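Local coordinates for protein HTH-type transcriptional regulator PrpR (Mycobacterium tuberculosis, PDB 6D2S) that regulates, as a DNA-binding activator and repressor, transcription of the genes for short-chain fatty acid breakdown in the glyoxylate and methylcitrate cycles, at residues E164-C167 / H168-T172; S32-T36 / G37-I41. One frame throughout, in Å; residues are numbered along the deposited sequence.

Contact 1: residues E164-C167 / H168-T172; sequences ETVC and HRLST
Val166 and Leu170, one helical turn apart, run alongside each other in the same direction, with Val166 CG1 3.9 Å from Leu170 CD1. The beta-branched valine sets CG1 anti to its own N (chi1 176°), which brings that methyl alongside the leucine branch. Leu170 CG also rests 3.4 Å from Val166 O. Both side chains reach Ile152 of helix 152-159, and Leu170 also meets Phe141 of helix 138-147, so apolar residues suit this buried flank.

Four i to i+4 backbone hydrogen bonds carry the last turns of helix 163-170, in the part of the chain that belongs to the IrrE N-terminal-like family; Leu170 N to Val166 O is 2.8 Å long and nearly straight, whereas the Ser171 N to Cys167 O bond is more bent, 148° at the hydrogen.

Polar side chains gather near the C-terminal end. Ser171 OG donates to His168 O at 2.7 Å, and Thr172 OG1 to Arg169 O, also at 2.7 Å; Arg169 O accepts from Thr172 N as well. Arg169 NH1 in turn donates to Thr172 OG1 (2.9 Å), the hydroxyl lying 21° out of the guanidinium plane. The long arginine serves further partners: NH1 forms a salt bridge with Asp22 and NE binds Leu136 O.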
# COMPACT_ATOMS: atom_id res chain seq x y z
N GLU A 164 4.72 -1.29 -5.71
CA GLU A 164 3.70 -1.98 -4.92
C GLU A 164 2.98 -1.03 -3.98
O GLU A 164 1.82 -1.28 -3.62
CB GLU A 164 4.32 -3.15 -4.13
CG GLU A 164 5.25 -2.76 -3.00
CD GLU A 164 6.70 -2.65 -3.43
OE1 GLU A 164 6.96 -2.25 -4.60
OE2 GLU A 164 7.58 -2.97 -2.60
N THR A 165 3.63 0.07 -3.58
CA THR A 165 2.95 1.06 -2.74
C THR A 165 1.81 1.73 -3.51
O THR A 165 0.72 1.91 -2.97
CB THR A 165 3.96 2.10 -2.24
OG1 THR A 165 5.03 1.42 -1.56
CG2 THR A 165 3.31 3.10 -1.28
N VAL A 166 2.05 2.07 -4.78
CA VAL A 166 0.98 2.60 -5.63
C VAL A 166 -0.13 1.56 -5.80
O VAL A 166 -1.32 1.87 -5.66
CB VAL A 166 1.52 3.03 -7.00
CG1 VAL A 166 0.37 3.47 -7.92
CG2 VAL A 166 2.57 4.15 -6.86
N CYS A 167 0.24 0.32 -6.14
CA CYS A 167 -0.77 -0.71 -6.38
C CYS A 167 -1.63 -0.93 -5.16
O CYS A 167 -2.86 -1.04 -5.25
CB CYS A 167 -0.12 -2.03 -6.78
SG CYS A 167 0.58 -2.07 -8.41
N HIS A 168 -1.01 -1.03 -3.99
CA HIS A 168 -1.81 -1.24 -2.79
C HIS A 168 -2.76 -0.08 -2.58
O HIS A 168 -3.95 -0.28 -2.29
CB HIS A 168 -0.93 -1.44 -1.56
CG HIS A 168 -1.72 -1.85 -0.36
ND1 HIS A 168 -2.36 -0.93 0.45
CD2 HIS A 168 -2.03 -3.07 0.14
CE1 HIS A 168 -3.01 -1.57 1.41
NE2 HIS A 168 -2.83 -2.87 1.25
N ARG A 169 -2.29 1.16 -2.75
CA ARG A 169 -3.19 2.29 -2.56
C ARG A 169 -4.33 2.28 -3.58
O ARG A 169 -5.48 2.59 -3.23
CB ARG A 169 -2.42 3.62 -2.65
CG ARG A 169 -3.27 4.81 -2.29
CD ARG A 169 -3.60 4.84 -0.78
NE ARG A 169 -4.17 6.13 -0.35
CZ ARG A 169 -5.31 6.27 0.33
NH1 ARG A 169 -6.05 5.21 0.64
NH2 ARG A 169 -5.71 7.49 0.71
N LEU A 170 -4.04 1.95 -4.84
CA LEU A 170 -5.13 1.88 -5.82
C LEU A 170 -6.20 0.88 -5.37
O LEU A 170 -7.40 1.11 -5.58
CB LEU A 170 -4.58 1.50 -7.20
CG LEU A 170 -3.74 2.56 -7.92
CD1 LEU A 170 -3.04 1.96 -9.15
CD2 LEU A 170 -4.63 3.73 -8.35
N SER A 171 -5.79 -0.19 -4.72
CA SER A 171 -6.73 -1.21 -4.26
C SER A 171 -7.52 -0.78 -3.02
O SER A 171 -8.41 -1.53 -2.60
CB SER A 171 -6.00 -2.52 -3.97
OG SER A 171 -5.36 -2.50 -2.70
N THR A 172 -7.23 0.38 -2.44
CA THR A 172 -7.98 0.88 -1.29
C THR A 172 -8.98 1.97 -1.64
O THR A 172 -9.60 2.52 -0.73
CB THR A 172 -7.03 1.43 -0.20
OG1 THR A 172 -6.37 2.62 -0.68
CG2 THR A 172 -5.99 0.38 0.22

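Contact 2: residues S32-T36 / G37-I41. With EDO (1,2-ethanediol), chain H.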
# COMPACT_ATOMS: atom_id res chain seq x y z
N SER A 32 -1.41 20.15 8.25
CA SER A 32 -0.02 20.46 8.55
C SER A 32 0.70 21.09 7.38
O SER A 32 1.90 21.36 7.47
CB SER A 32 0.71 19.19 9.02
OG SER A 32 0.78 18.22 8.00
N GLY A 33 0.00 21.36 6.28
CA GLY A 33 0.61 22.04 5.15
C GLY A 33 1.60 21.20 4.36
O GLY A 33 2.49 21.75 3.71
N MET A 34 1.45 19.88 4.40
CA MET A 34 2.31 18.99 3.62
C MET A 34 2.12 19.23 2.13
O MET A 34 1.06 19.66 1.67
CB MET A 34 2.01 17.52 3.94
CG MET A 34 2.07 17.14 5.42
SD MET A 34 3.71 16.60 5.93
CE MET A 34 3.64 16.90 7.69
N ARG A 35 3.16 18.91 1.37
CA ARG A 35 3.09 18.89 -0.08
C ARG A 35 3.82 17.66 -0.59
O ARG A 35 4.84 17.26 -0.03
CB ARG A 35 3.70 20.16 -0.69
CG ARG A 35 5.17 20.36 -0.37
CD ARG A 35 5.69 21.68 -0.91
NE ARG A 35 5.64 21.73 -2.37
CZ ARG A 35 5.96 22.80 -3.09
NH1 ARG A 35 6.34 23.91 -2.50
NH2 ARG A 35 5.89 22.75 -4.42
N THR A 36 3.27 17.05 -1.64
CA THR A 36 3.91 15.88 -2.23
C THR A 36 5.34 16.21 -2.63
O THR A 36 5.64 17.30 -3.11
CB THR A 36 3.09 15.40 -3.43
OG1 THR A 36 1.81 14.95 -2.97
CG2 THR A 36 3.80 14.25 -4.14
N GLY A 37 6.24 15.26 -2.39
CA GLY A 37 7.65 15.49 -2.67
C GLY A 37 8.46 15.84 -1.43
O GLY A 37 8.22 16.87 -0.79
N GLY A 38 9.43 15.00 -1.10
CA GLY A 38 10.22 15.24 0.10
C GLY A 38 9.42 15.10 1.38
O GLY A 38 9.67 15.82 2.35
N LEU A 39 8.45 14.17 1.41
CA LEU A 39 7.63 14.01 2.60
C LEU A 39 8.42 13.46 3.77
O LEU A 39 7.98 13.61 4.92
CB LEU A 39 6.45 13.07 2.33
CG LEU A 39 5.07 13.62 1.99
CD1 LEU A 39 4.05 12.47 2.11
CD2 LEU A 39 4.65 14.79 2.86
N ASP A 40 9.57 12.82 3.52
CA ASP A 40 10.36 12.30 4.64
C ASP A 40 10.83 13.43 5.55
O ASP A 40 10.74 13.32 6.78
CB ASP A 40 11.54 11.46 4.12
CG ASP A 40 12.41 12.18 3.10
OD1 ASP A 40 11.92 13.05 2.34
OD2 ASP A 40 13.61 11.85 3.04
N ILE A 41 11.30 14.54 4.96
CA ILE A 41 11.73 15.68 5.77
C ILE A 41 10.54 16.34 6.45
O ILE A 41 10.62 16.77 7.61
CB ILE A 41 12.50 16.69 4.89
CG1 ILE A 41 13.51 15.97 4.00
CG2 ILE A 41 13.18 17.74 5.76
CD1 ILE A 41 14.53 15.15 4.77
C1 EDO H . 8.63 11.28 -0.81
O1 EDO H . 7.79 12.39 -0.62
C2 EDO H . 9.35 11.34 -2.16
O2 EDO H . 10.20 12.45 -2.24
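Met34 meets Leu39 across a surface loop, the sulfur SD resting 3.7 Å from Leu39 CD2. The chain enters this loop through Ser32, whose OG reaches back to Met28 O in the preceding helix, and through Gly33, which has positive phi and closes helix 19-31 with a Schellman motif; glycine takes that conformation without strain. Met34 then turns its side chain toward the next helix. Its bend at chi2 (-90°) folds the thioether over, and the two side chains cross at about a right angle; Leu39 CD2 also lies 3.9 Å from Met34 CB. A long, flexible, apolar side chain suits such a bridge between two helix ends.

Arg35 contributes mainly its backbone: its carbonyl O lies 3.8 Å from the same Leu39 CD2 and accepts a hydrogen bond from Gln42 NE2, one turn into the helix. At Thr36, OG1 stands beside the backbone N (chi1 -65°) and is hydrogen-bonded to Glu140 of helix 138-147, a role that suits a hydroxyl. Gly37 has backbone angles that would jam a CB against Thr36 O, a requirement that glycine alone meets comfortably. Gly38 follows as N-cap of helix 39-51, again with positive phi, and offers no capping side chain. Separately, a 1,2-ethanediol molecule, probably from the crystallisation liquor, accepts from two amides at the start of the helix: Gly38 N to O2 at 2.9 Å and Leu39 N to O1 at 2.8 Å.

The Met34-Leu39 pair is backed by several helices: Phe29 of helix 19-31 touches both, Leu46 of helix 39-51 and Phe134 of helix 116-135 reach Met34, and Ala88 of helix 84-99 and Leu135 of helix 116-135 reach Leu39.

How the contacts relate
From the N terminus, contact 2 comes first, closing the short loop by which helix 19-31 passes into helix 39-51. The chain then runs through the three-stranded sheet and a series of helices before contact 1, which lies along helix 163-170 and the turn after it, shortly before the five-stranded antiparallel sheet begins. The two therefore lie in series, neither nested nor crossed; the centres of contact 1 and contact 2 are about 19 Å apart, and the nearest atoms of contact 1 and contact 2 about 10 Å apart. Contact 2 sits at the surface of the helical part, whereas contact 1 is buried near the middle of the chain, between helices 138-147 and 152-159 and strand 261-268. Helices 19-31 and 138-147 each have a part in both.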